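Local coordinates for protein glutamate--tRNA ligase (Methanothermobacter thermautotrophicus, PDB 3AII) that probably attaches glutamate to tRNA in an ATP-dependent two-step reaction, as a non-discriminating archaeal glutamyl-tRNA synthetase, at residues 501-506 with 511-516; 406-411 with 532-537; 446-451 with 456-461; 333-338 with 345-350. One frame throughout, in Å; residues are numbered along the deposited sequence. Where two conformers were deposited one is given.

Interaction 4 comes first along the chain and lies in the catalytic domain. The other three belong to the two beta-barrels of the anticodon-binding part. Interaction 2 opens at 406-411 and closes at 532-537, and interactions 3 and 1 fall between, in that order. Interactions 1 and 2 are closest, with centres about 8 Å apart, and share the sheet in which strands 402-408 and 511-516 are neighbours. Interaction 3, about 11 Å from interaction 2 between centres, lies in the other sheet, where 410-416 pairs with 445-449. Segment 406-411 thus passes from one barrel to the other. P350 of interaction 4 touches I505 and M506, so the catalytic domain meets the nearer barrel there.

Interaction 1. Residues 501-506 with 511-516; sequences EAEVIM and RVRGVI
A502 pairs with G514, and V504 with V512, through two backbone hydrogen bonds each, which makes 501-506 and 511-516 the arms of an antiparallel beta hairpin. The straightest is V512 N to V504 O at 2.8 Å. Between these pairs sits the non-hydrogen-bonded pair E503 and R513.

The side chain of E503 can be followed outward. Its CB lies 3.5 Å from V512 O. With chi1 at 61°, CG stands between the backbone N and the carbonyl carbon, and from there the chain runs out extended on the face shared with R511 and R513. The carboxylate CD is 3.7 Å from R511 CD, and OE2 touches that same R511 CD at 3.5 Å. OE1 lies over one face of the R513 guanidinium, 4.4 Å from R513 NE. It lies well out of the guanidinium plane, so the attraction is probably electrostatic and not a directed bond.

On the opposite face, M506 CG presses on V512 CG2 at 3.5 Å, a tight carbon contact. A502 CB meets I516 CG2 at 3.8 Å. At the far end a water bridges E501 OE2 and G514 O.

The hairpin lies within a barrel-like sheet. Strand 546-552 runs beside 500-505, and strand 402-408 beside 511-516. F406 and L531 meet V504 on its inner side.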
loop_
_atom_site.group_PDB
_atom_site.type_symbol
_atom_site.label_atom_id
_atom_site.label_comp_id
_atom_site.label_asym_id
_atom_site.label_seq_id
_atom_site.Cartn_x
_atom_site.Cartn_y
_atom_site.Cartn_z
ATOM N N GLU A 501 11.634 -28.493 10.646
ATOM C CA GLU A 501 10.543 -27.711 11.208
ATOM C C GLU A 501 10.369 -26.425 10.403
ATOM O O GLU A 501 11.348 -25.777 10.020
ATOM C CB GLU A 501 10.816 -27.376 12.676
ATOM C CG GLU A 501 10.921 -28.591 13.569
ATOM C CD GLU A 501 9.621 -29.366 13.642
ATOM O OE1 GLU A 501 9.656 -30.606 13.493
ATOM O OE2 GLU A 501 8.564 -28.732 13.842
ATOM N N ALA A 502 9.119 -26.066 10.140
ATOM C CA ALA A 502 8.819 -24.799 9.491
ATOM C C ALA A 502 7.479 -24.270 9.952
ATOM O O ALA A 502 6.648 -25.010 10.473
ATOM C CB ALA A 502 8.815 -24.958 7.970
ATOM N N GLU A 503 7.266 -22.979 9.755
ATOM C CA GLU A 503 5.955 -22.410 9.985
ATOM C C GLU A 503 5.684 -21.351 8.948
ATOM O O GLU A 503 6.608 -20.800 8.343
ATOM C CB GLU A 503 5.829 -21.836 11.391
ATOM C CG GLU A 503 6.784 -20.718 11.708
ATOM C CD GLU A 503 6.756 -20.360 13.182
ATOM O OE1 GLU A 503 7.057 -21.247 14.011
ATOM O OE2 GLU A 503 6.431 -19.198 13.510
ATOM N N VAL A 504 4.406 -21.104 8.726
ATOM C CA VAL A 504 3.966 -20.118 7.761
ATOM C C VAL A 504 3.006 -19.176 8.465
ATOM O O VAL A 504 2.049 -19.622 9.119
ATOM C CB VAL A 504 3.258 -20.787 6.571
ATOM C CG1 VAL A 504 2.820 -19.736 5.553
ATOM C CG2 VAL A 504 4.187 -21.818 5.920
ATOM N N ILE A 505 3.283 -17.880 8.373
ATOM C CA ILE A 505 2.370 -16.880 8.923
ATOM C C ILE A 505 1.359 -16.518 7.861
ATOM O O ILE A 505 1.733 -16.094 6.766
ATOM C CB ILE A 505 3.108 -15.628 9.392
ATOM C CG1 ILE A 505 4.236 -16.022 10.343
ATOM C CG2 ILE A 505 2.119 -14.657 10.036
ATOM C CD1 ILE A 505 3.785 -16.864 11.519
ATOM N N MET A 506 0.078 -16.705 8.174
ATOM C CA MET A 506 -0.982 -16.518 7.191
ATOM C C MET A 506 -1.437 -15.058 7.172
ATOM O O MET A 506 -1.037 -14.269 8.031
ATOM C CB MET A 506 -2.163 -17.466 7.468
ATOM C CG MET A 506 -1.786 -18.941 7.594
ATOM S SD MET A 506 -0.976 -19.594 6.109
ATOM C CE MET A 506 -2.320 -19.644 4.955
ATOM N N ARG A 511 -0.522 -18.552 12.846
ATOM C CA ARG A 511 0.680 -19.343 12.617
ATOM C C ARG A 511 0.282 -20.767 12.212
ATOM O O ARG A 511 -0.467 -21.426 12.928
ATOM C CB ARG A 511 1.518 -19.384 13.900
ATOM C CG ARG A 511 2.936 -19.918 13.725
ATOM C CD ARG A 511 3.500 -20.522 15.010
ATOM N NE ARG A 511 3.312 -19.669 16.182
ATOM C CZ ARG A 511 2.666 -20.045 17.282
ATOM N NH1 ARG A 511 2.145 -21.264 17.367
ATOM N NH2 ARG A 511 2.544 -19.206 18.303
ATOM N N VAL A 512 0.763 -21.231 11.058
ATOM C CA VAL A 512 0.552 -22.617 10.646
ATOM C C VAL A 512 1.867 -23.388 10.762
ATOM O O VAL A 512 2.829 -23.078 10.066
ATOM C CB VAL A 512 0.011 -22.707 9.199
ATOM C CG1 VAL A 512 -0.021 -24.166 8.712
ATOM C CG2 VAL A 512 -1.364 -22.067 9.100
ATOM N N ARG A 513 1.909 -24.387 11.639
ATOM C CA ARG A 513 3.146 -25.134 11.888
ATOM C C ARG A 513 3.168 -26.434 11.113
ATOM O O ARG A 513 2.120 -27.036 10.884
ATOM C CB ARG A 513 3.299 -25.452 13.377
ATOM C CG ARG A 513 3.253 -24.239 14.285
ATOM C CD ARG A 513 3.985 -24.525 15.583
ATOM N NE ARG A 513 4.069 -23.336 16.424
ATOM C CZ ARG A 513 4.896 -23.211 17.456
ATOM N NH1 ARG A 513 5.717 -24.203 17.773
ATOM N NH2 ARG A 513 4.905 -22.091 18.167
ATOM N N GLY A 514 4.357 -26.878 10.720
ATOM C CA GLY A 514 4.470 -28.146 10.015
ATOM C C GLY A 514 5.910 -28.536 9.782
ATOM O O GLY A 514 6.807 -28.088 10.495
ATOM N N VAL A 515 6.121 -29.390 8.782
ATOM C CA VAL A 515 7.457 -29.797 8.397
ATOM C C VAL A 515 7.636 -29.594 6.900
ATOM O O VAL A 515 6.672 -29.620 6.140
ATOM C CB VAL A 515 7.778 -31.255 8.785
ATOM C CG1 VAL A 515 7.843 -31.393 10.312
ATOM C CG2 VAL A 515 6.745 -32.219 8.190
ATOM N N ILE A 516 8.881 -29.393 6.494
ATOM C CA ILE A 516 9.193 -29.149 5.092
ATOM C C ILE A 516 10.345 -30.067 4.685
ATOM O O ILE A 516 11.134 -30.505 5.516
ATOM C CB ILE A 516 9.517 -27.633 4.863
ATOM C CG1 ILE A 516 9.568 -27.282 3.368
ATOM C CG2 ILE A 516 10.806 -27.223 5.610
ATOM C CD1 ILE A 516 9.524 -25.770 3.080
HETATM O O HOH W 1 6.362 -27.722 13.053
#

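Interaction 2. Residues 406-411 with 532-537; sequences FAADPV and ERFGFA
The ring of F406 presents its edge to the face of the F534 ring, a T-shaped stack inside a beta-barrel of the anticodon-binding region. The centroids are 5.3 Å apart and the planes stand at 71°. The CD2-CE2 edge of F406 does the touching, with CE2 4.0 Å from F534 CE2 and equally near F534 CZ, over one face of that ring. A408 adds its methyl, with CB 4.0 Å from F534 CE1. These three apolar side chains form the first shell.

F534 belongs to a classic beta bulge in which F534 and G535 both face L531. At G535 the backbone is twisted so far that any side-chain carbon would run into F534 O, a conformation suited to glycine. Within the bulge the F534 side chain swings CG away from its own backbone N, chi1 -175°, and this carries the ring over to F406. V504, V512 and M506 also pack on it, and the Y550 ring meets it with planes at about 80°. A serine in place of F534 would probably leave the F406 edge without an aromatic face and open a gap beside the A408 methyl.

Further out, E532 forms salt bridges to R426 and R438, and its backbone is hydrogen-bonded to Y404. Strand 402-408 is held on its other side by V515, bonded to A407. The two segments are also joined by one water, which accepts from F406 N at 2.8 Å and donates to E532 O at 2.7 Å.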
loop_
_atom_site.group_PDB
_atom_site.type_symbol
_atom_site.label_atom_id
_atom_site.label_comp_id
_atom_site.label_asym_id
_atom_site.label_seq_id
_atom_site.Cartn_x
_atom_site.Cartn_y
_atom_site.Cartn_z
ATOM N N PHE A 406 5.649 -28.755 1.901
ATOM C CA PHE A 406 5.453 -28.372 3.295
ATOM C C PHE A 406 4.154 -29.013 3.746
ATOM O O PHE A 406 3.106 -28.756 3.170
ATOM C CB PHE A 406 5.363 -26.841 3.418
ATOM C CG PHE A 406 4.819 -26.350 4.752
ATOM C CD1 PHE A 406 5.588 -26.435 5.904
ATOM C CD2 PHE A 406 3.553 -25.781 4.830
ATOM C CE1 PHE A 406 5.099 -25.979 7.130
ATOM C CE2 PHE A 406 3.051 -25.310 6.046
ATOM C CZ PHE A 406 3.821 -25.410 7.193
ATOM N N ALA A 407 4.241 -29.864 4.765
ATOM C CA ALA A 407 3.060 -30.523 5.313
ATOM C C ALA A 407 2.618 -29.785 6.575
ATOM O O ALA A 407 3.249 -29.919 7.628
ATOM C CB ALA A 407 3.374 -31.984 5.629
ATOM N N ALA A 408 1.546 -29.003 6.448
ATOM C CA ALA A 408 0.947 -28.290 7.578
ATOM C C ALA A 408 0.282 -29.285 8.531
ATOM O O ALA A 408 -0.313 -30.256 8.079
ATOM C CB ALA A 408 -0.080 -27.321 7.070
ATOM N N ASP A 409 0.361 -29.018 9.836
ATOM C CA ASP A 409 -0.268 -29.874 10.856
ATOM C C ASP A 409 -0.051 -31.349 10.538
ATOM O O ASP A 409 -1.001 -32.122 10.386
ATOM C CB ASP A 409 -1.756 -29.556 10.983
ATOM C CG ASP A 409 -2.007 -28.166 11.550
ATOM O OD1 ASP A 409 -1.161 -27.664 12.326
ATOM O OD2 ASP A 409 -3.046 -27.572 11.213
ATOM N N PRO A 410 1.218 -31.742 10.438
ATOM C CA PRO A 410 1.540 -33.050 9.879
ATOM C C PRO A 410 1.184 -34.196 10.819
ATOM O O PRO A 410 1.190 -34.048 12.041
ATOM C CB PRO A 410 3.052 -32.972 9.685
ATOM C CG PRO A 410 3.506 -32.001 10.739
ATOM C CD PRO A 410 2.424 -30.977 10.797
ATOM N N VAL A 411 0.833 -35.319 10.215
ATOM C CA VAL A 411 0.702 -36.556 10.968
ATOM C C VAL A 411 1.808 -37.510 10.519
ATOM O O VAL A 411 2.072 -37.674 9.330
ATOM C CB VAL A 411 -0.692 -37.183 10.826
ATOM C CG1 VAL A 411 -1.058 -37.360 9.370
ATOM C CG2 VAL A 411 -0.753 -38.519 11.576
ATOM N N GLU A 532 3.982 -26.660 -2.433
ATOM C CA GLU A 532 3.062 -27.301 -3.356
ATOM C C GLU A 532 1.773 -27.727 -2.668
ATOM O O GLU A 532 1.811 -28.241 -1.553
ATOM C CB GLU A 532 3.717 -28.501 -4.017
ATOM C CG GLU A 532 4.958 -28.119 -4.824
ATOM C CD GLU A 532 5.320 -29.176 -5.829
ATOM O OE1 GLU A 532 4.534 -29.382 -6.779
ATOM O OE2 GLU A 532 6.382 -29.803 -5.675
ATOM N N ARG A 533 0.658 -27.475 -3.350
ATOM C CA ARG A 533 -0.671 -27.810 -2.826
ATOM C C ARG A 533 -1.009 -27.030 -1.559
ATOM O O ARG A 533 -1.951 -27.379 -0.836
ATOM C CB ARG A 533 -0.798 -29.324 -2.573
ATOM C CG ARG A 533 -0.530 -30.198 -3.801
ATOM C CD ARG A 533 -0.890 -31.689 -3.568
ATOM N NE ARG A 533 -2.330 -31.897 -3.382
ATOM C CZ ARG A 533 -2.906 -32.143 -2.211
ATOM N NH1 ARG A 533 -4.224 -32.303 -2.136
ATOM N NH2 ARG A 533 -2.170 -32.239 -1.115
ATOM N N PHE A 534 -0.244 -25.977 -1.277
ATOM C CA PHE A 534 -0.508 -25.152 -0.106
ATOM C C PHE A 534 -0.569 -23.666 -0.498
ATOM O O PHE A 534 -1.612 -23.025 -0.356
ATOM C CB PHE A 534 0.534 -25.432 0.989
ATOM C CG PHE A 534 0.273 -24.702 2.281
ATOM C CD1 PHE A 534 -0.687 -25.164 3.169
ATOM C CD2 PHE A 534 0.992 -23.557 2.605
ATOM C CE1 PHE A 534 -0.931 -24.488 4.362
ATOM C CE2 PHE A 534 0.750 -22.870 3.798
ATOM C CZ PHE A 534 -0.209 -23.345 4.676
ATOM N N GLY A 535 0.530 -23.126 -1.020
ATOM C CA GLY A 535 0.519 -21.762 -1.525
ATOM C C GLY A 535 1.912 -21.210 -1.776
ATOM O O GLY A 535 2.903 -21.846 -1.431
ATOM N N PHE A 536 1.981 -20.023 -2.367
ATOM C CA PHE A 536 3.260 -19.330 -2.528
ATOM C C PHE A 536 3.564 -18.580 -1.246
ATOM O O PHE A 536 2.644 -18.115 -0.569
ATOM C CB PHE A 536 3.191 -18.352 -3.692
ATOM C CG PHE A 536 3.037 -19.023 -5.026
ATOM C CD1 PHE A 536 4.147 -19.370 -5.765
ATOM C CD2 PHE A 536 1.779 -19.323 -5.526
ATOM C CE1 PHE A 536 4.011 -19.986 -6.995
ATOM C CE2 PHE A 536 1.638 -19.949 -6.751
ATOM C CZ PHE A 536 2.756 -20.278 -7.487
ATOM N N ALA A 537 4.846 -18.476 -0.899
ATOM C CA ALA A 537 5.226 -17.812 0.350
ATOM C C ALA A 537 6.661 -17.322 0.293
ATOM O O ALA A 537 7.502 -17.922 -0.369
ATOM C CB ALA A 537 5.052 -18.775 1.541
HETATM O O HOH W 2 3.422 -27.626 0.560
#

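Interaction 3. Residues 446-451 with 456-461; sequences VYLPGD and GPLRLI
V446 and L448 meet L458 and L460 in a small cluster of methyl groups. The two strand segments are not paired with each other. Their axes pass 10.7 Å apart at 115°, and strand 489-495 lies between them in the sheet. All four side chains point across this distance, and the contact is purely apolar.

The denser part is built round L460. Its CD1 meets V446 tip to tip, 4.1 Å from V446 CG1 and nearly as close to V446 CG2. Its CD2 takes the other neighbour, lying 4.1 Å from L448 CD2, with the two leucines crossing at about a right angle. The L460 branch is turned off the usual staggered positions, chi2 -149°, in the rotation that places one methyl on each partner. W493 of strand 489-495 packs on both L448 and L460, and L413 closes on L448 from strand 410-416.

The contact thins toward L458, where a single touch remains: L448 CD1 to L458 CD1 at 4.1 Å, again tip to tip. L448 therefore splits its fork, one methyl to each leucine of 456-461.

The outward-facing neighbours are more open. Y447 turns the other way, onto P410 and K412. R459 also leaves the cluster and uses NH1 to bind N465 and the backbone O of E478. D451, beyond the strand end, is exposed.

Apolar residues gathered inside and polar or partly exposed ones outside, on strands of one closed mixed sheet, are as expected for a beta-barrel of the anticodon-binding domain in this synthetase family.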
loop_
_atom_site.group_PDB
_atom_site.type_symbol
_atom_site.label_atom_id
_atom_site.label_comp_id
_atom_site.label_asym_id
_atom_site.label_seq_id
_atom_site.Cartn_x
_atom_site.Cartn_y
_atom_site.Cartn_z
ATOM N N VAL A 446 6.574 -41.263 6.955
ATOM C CA VAL A 446 6.398 -39.970 6.293
ATOM C C VAL A 446 5.541 -39.057 7.141
ATOM O O VAL A 446 4.798 -39.509 8.019
ATOM C CB VAL A 446 5.711 -40.103 4.914
ATOM C CG1 VAL A 446 6.519 -40.972 3.990
ATOM C CG2 VAL A 446 4.266 -40.659 5.058
ATOM N N TYR A 447 5.647 -37.759 6.877
ATOM C CA TYR A 447 4.683 -36.808 7.403
ATOM C C TYR A 447 3.683 -36.458 6.312
ATOM O O TYR A 447 4.076 -36.114 5.190
ATOM C CB TYR A 447 5.392 -35.534 7.865
ATOM C CG TYR A 447 6.232 -35.700 9.114
ATOM C CD1 TYR A 447 7.613 -35.801 9.030
ATOM C CD2 TYR A 447 5.643 -35.702 10.377
ATOM C CE1 TYR A 447 8.393 -35.931 10.168
ATOM C CE2 TYR A 447 6.414 -35.834 11.524
ATOM C CZ TYR A 447 7.788 -35.938 11.410
ATOM O OH TYR A 447 8.569 -36.056 12.542
ATOM N N LEU A 448 2.392 -36.563 6.619
ATOM C CA LEU A 448 1.352 -36.099 5.704
ATOM C C LEU A 448 0.625 -34.907 6.301
ATOM O O LEU A 448 0.459 -34.826 7.519
ATOM C CB LEU A 448 0.312 -37.188 5.434
ATOM C CG LEU A 448 0.771 -38.500 4.821
ATOM C CD1 LEU A 448 -0.444 -39.396 4.527
ATOM C CD2 LEU A 448 1.540 -38.236 3.557
ATOM N N PRO A 449 0.176 -33.982 5.448
ATOM C CA PRO A 449 -0.608 -32.852 5.958
ATOM C C PRO A 449 -1.884 -33.363 6.598
ATOM O O PRO A 449 -2.623 -34.114 5.966
ATOM C CB PRO A 449 -0.924 -32.032 4.701
ATOM C CG PRO A 449 -0.725 -32.978 3.549
ATOM C CD PRO A 449 0.321 -33.962 3.981
ATOM N N GLY A 450 -2.128 -32.982 7.843
ATOM C CA GLY A 450 -3.210 -33.588 8.603
ATOM C C GLY A 450 -4.603 -33.043 8.347
ATOM O O GLY A 450 -5.590 -33.698 8.675
ATOM N N ASP A 451 -4.690 -31.852 7.765
ATOM C CA ASP A 451 -5.977 -31.175 7.601
ATOM C C ASP A 451 -6.874 -31.803 6.535
ATOM O O ASP A 451 -6.498 -31.901 5.367
ATOM C CB ASP A 451 -5.773 -29.684 7.312
ATOM C CG ASP A 451 -5.161 -28.943 8.489
ATOM O OD1 ASP A 451 -5.291 -29.435 9.633
ATOM O OD2 ASP A 451 -4.554 -27.870 8.272
ATOM N N GLY A 456 -9.009 -43.547 2.898
ATOM C CA GLY A 456 -9.111 -43.875 1.490
ATOM C C GLY A 456 -7.767 -43.932 0.804
ATOM O O GLY A 456 -6.727 -43.804 1.453
ATOM N N PRO A 457 -7.780 -44.124 -0.519
ATOM C CA PRO A 457 -6.539 -44.281 -1.280
ATOM C C PRO A 457 -5.871 -42.937 -1.552
ATOM O O PRO A 457 -6.545 -41.950 -1.854
ATOM C CB PRO A 457 -7.014 -44.906 -2.593
ATOM C CG PRO A 457 -8.412 -44.369 -2.755
ATOM C CD PRO A 457 -8.976 -44.322 -1.359
ATOM N N LEU A 458 -4.546 -42.921 -1.427
ATOM C CA LEU A 458 -3.750 -41.724 -1.659
ATOM C C LEU A 458 -2.569 -42.089 -2.527
ATOM O O LEU A 458 -2.050 -43.194 -2.452
ATOM C CB LEU A 458 -3.201 -41.170 -0.339
ATOM C CG LEU A 458 -4.208 -40.789 0.743
ATOM C CD1 LEU A 458 -3.514 -40.594 2.102
ATOM C CD2 LEU A 458 -4.974 -39.541 0.334
ATOM N N ARG A 459 -2.128 -41.136 -3.333
ATOM C CA ARG A 459 -0.859 -41.279 -4.018
ATOM C C ARG A 459 0.071 -40.219 -3.465
ATOM O O ARG A 459 -0.180 -39.010 -3.625
ATOM C CB ARG A 459 -1.014 -41.089 -5.523
ATOM C CG ARG A 459 0.340 -41.116 -6.224
ATOM C CD ARG A 459 0.214 -41.311 -7.710
ATOM N NE ARG A 459 1.529 -41.209 -8.345
ATOM C CZ ARG A 459 2.422 -42.196 -8.404
ATOM N NH1 ARG A 459 2.169 -43.389 -7.864
ATOM N NH2 ARG A 459 3.586 -41.980 -9.010
ATOM N N LEU A 460 1.128 -40.663 -2.797
ATOM C CA LEU A 460 2.149 -39.734 -2.340
ATOM C C LEU A 460 2.860 -39.294 -3.612
ATOM O O LEU A 460 3.413 -40.131 -4.331
ATOM C CB LEU A 460 3.134 -40.407 -1.385
ATOM C CG LEU A 460 2.712 -41.240 -0.169
ATOM C CD1 LEU A 460 3.774 -41.123 0.932
ATOM C CD2 LEU A 460 1.349 -40.867 0.373
ATOM N N ILE A 461 2.842 -37.990 -3.888
ATOM C CA ILE A 461 3.256 -37.477 -5.199
ATOM C C ILE A 461 4.603 -38.032 -5.659
ATOM O O ILE A 461 5.580 -37.979 -4.924
ATOM C CB ILE A 461 3.264 -35.945 -5.221
ATOM C CG1 ILE A 461 1.825 -35.420 -5.124
ATOM C CG2 ILE A 461 3.986 -35.413 -6.487
ATOM C CD1 ILE A 461 1.737 -33.929 -4.860
#

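Interaction 4. Residues 333-338 with 345-350; sequences SGAREG and SGWDDP
A335 and R336 sit in the first turn of helix 333-341, and W347 lies in the loop that follows it. The helix is regular here, with E337 N bonded to S333 O and G338 N to G334 O. The loop folds as a type I beta turn from G346 to D349, closed by D349 N to G346 O at 3.1 Å. D349 also turns its carboxylate back: OD2 accepts from S345 N at 2.9 Å through its anti lone pair, and R351 forms a salt bridge to the same oxygen.

From this turn the W347 indole reaches the helix with its six-membered ring. CZ3 meets the A335 methyl, CB, at 3.9 Å. CH2 lies 3.7 Å from R336 CB, and CZ2 is 3.9 Å from R336 CG. The arginine chain is extended from CG to NE, so its aliphatic start serves the tryptophan while the guanidinium moves on to V143 and D144, both weak contacts. Indole NE1 binds E146 OE2. An alanine in place of W347 would probably uncover the A335 methyl and the R336 stem and leave E146 without this N-H.

W347 also packs on P108 of the predicted HIGH motif. Helix 333-341 starts just after a loop, partly not modelled, that probably corresponds to the KMSKS loop. The contact is thus consistent with a place at the edge of a class I synthetase active site.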
loop_
_atom_site.group_PDB
_atom_site.type_symbol
_atom_site.label_atom_id
_atom_site.label_comp_id
_atom_site.label_asym_id
_atom_site.label_seq_id
_atom_site.Cartn_x
_atom_site.Cartn_y
_atom_site.Cartn_z
ATOM N N SER A 333 -4.053 5.906 10.029
ATOM C CA SER A 333 -4.051 6.339 11.424
ATOM C C SER A 333 -4.521 5.233 12.365
ATOM O O SER A 333 -3.963 5.046 13.447
ATOM C CB SER A 333 -4.919 7.588 11.600
ATOM O OG SER A 333 -4.414 8.668 10.835
ATOM N N GLY A 334 -5.550 4.503 11.949
ATOM C CA GLY A 334 -6.046 3.386 12.729
ATOM C C GLY A 334 -4.996 2.301 12.872
ATOM O O GLY A 334 -4.888 1.664 13.920
ATOM N N ALA A 335 -4.214 2.093 11.815
ATOM C CA ALA A 335 -3.148 1.099 11.850
ATOM C C ALA A 335 -2.019 1.532 12.780
ATOM O O ALA A 335 -1.503 0.730 13.559
ATOM C CB ALA A 335 -2.616 0.827 10.442
ATOM N N ARG A 336 -1.628 2.800 12.701
ATOM C CA ARG A 336 -0.564 3.289 13.564
ATOM C C ARG A 336 -0.948 3.090 15.027
ATOM O O ARG A 336 -0.140 2.641 15.839
ATOM C CB ARG A 336 -0.248 4.764 13.293
ATOM C CG ARG A 336 0.960 5.257 14.077
ATOM C CD ARG A 336 1.277 6.722 13.829
ATOM N NE ARG A 336 2.395 7.153 14.666
ATOM C CZ ARG A 336 2.690 8.422 14.933
ATOM N NH1 ARG A 336 1.943 9.396 14.430
ATOM N NH2 ARG A 336 3.729 8.714 15.707
ATOM N N GLU A 337 -2.191 3.424 15.357
ATOM C CA GLU A 337 -2.686 3.235 16.713
ATOM C C GLU A 337 -2.543 1.767 17.107
ATOM O O GLU A 337 -2.065 1.452 18.198
ATOM C CB GLU A 337 -4.145 3.690 16.823
ATOM C CG GLU A 337 -4.664 3.781 18.255
ATOM C CD GLU A 337 -6.049 4.407 18.346
ATOM O OE1 GLU A 337 -6.996 3.868 17.729
ATOM O OE2 GLU A 337 -6.190 5.437 19.040
ATOM N N GLY A 338 -2.943 0.876 16.205
ATOM C CA GLY A 338 -2.849 -0.554 16.445
ATOM C C GLY A 338 -1.445 -1.028 16.781
ATOM O O GLY A 338 -1.249 -1.801 17.716
ATOM N N SER A 345 2.231 -6.218 14.743
ATOM C CA SER A 345 3.640 -6.368 15.091
ATOM C C SER A 345 4.463 -5.205 14.563
ATOM O O SER A 345 5.587 -4.964 15.015
ATOM C CB SER A 345 4.184 -7.683 14.530
ATOM O OG SER A 345 3.891 -7.801 13.147
ATOM N N GLY A 346 3.894 -4.486 13.603
ATOM C CA GLY A 346 4.600 -3.415 12.929
ATOM C C GLY A 346 3.901 -3.064 11.633
ATOM O O GLY A 346 2.819 -3.574 11.338
ATOM N N TRP A 347 4.519 -2.186 10.852
ATOM C CA TRP A 347 3.917 -1.749 9.606
ATOM C C TRP A 347 3.872 -2.886 8.587
ATOM O O TRP A 347 3.132 -2.817 7.599
ATOM C CB TRP A 347 4.682 -0.556 9.049
ATOM C CG TRP A 347 4.387 0.728 9.782
ATOM C CD1 TRP A 347 5.241 1.433 10.575
ATOM C CD2 TRP A 347 3.143 1.437 9.790
ATOM N NE1 TRP A 347 4.605 2.557 11.069
ATOM C CE2 TRP A 347 3.318 2.579 10.600
ATOM C CE3 TRP A 347 1.902 1.225 9.181
ATOM C CZ2 TRP A 347 2.294 3.502 10.821
ATOM C CZ3 TRP A 347 0.886 2.143 9.400
ATOM C CH2 TRP A 347 1.090 3.267 10.214
ATOM N N ASP A 348 4.665 -3.926 8.829
ATOM C CA ASP A 348 4.678 -5.086 7.935
ATOM C C ASP A 348 3.899 -6.291 8.489
ATOM O O ASP A 348 4.132 -7.444 8.099
ATOM C CB ASP A 348 6.111 -5.466 7.554
ATOM C CG ASP A 348 6.960 -5.818 8.752
ATOM O OD1 ASP A 348 6.472 -5.681 9.890
ATOM O OD2 ASP A 348 8.120 -6.229 8.555
ATOM N N ASP A 349 2.961 -6.025 9.392
ATOM C CA ASP A 349 2.063 -7.067 9.891
ATOM C C ASP A 349 1.151 -7.476 8.740
ATOM O O ASP A 349 0.615 -6.615 8.053
ATOM C CB ASP A 349 1.243 -6.518 11.068
ATOM C CG ASP A 349 0.376 -7.586 11.740
ATOM O OD1 ASP A 349 -0.543 -8.126 11.082
ATOM O OD2 ASP A 349 0.605 -7.871 12.936
ATOM N N PRO A 350 0.987 -8.797 8.502
ATOM C CA PRO A 350 0.284 -9.248 7.292
ATOM C C PRO A 350 -1.188 -8.851 7.254
ATOM O O PRO A 350 -1.809 -8.878 6.196
ATOM C CB PRO A 350 0.448 -10.774 7.335
ATOM C CG PRO A 350 0.719 -11.086 8.759
ATOM C CD PRO A 350 1.495 -9.926 9.296
#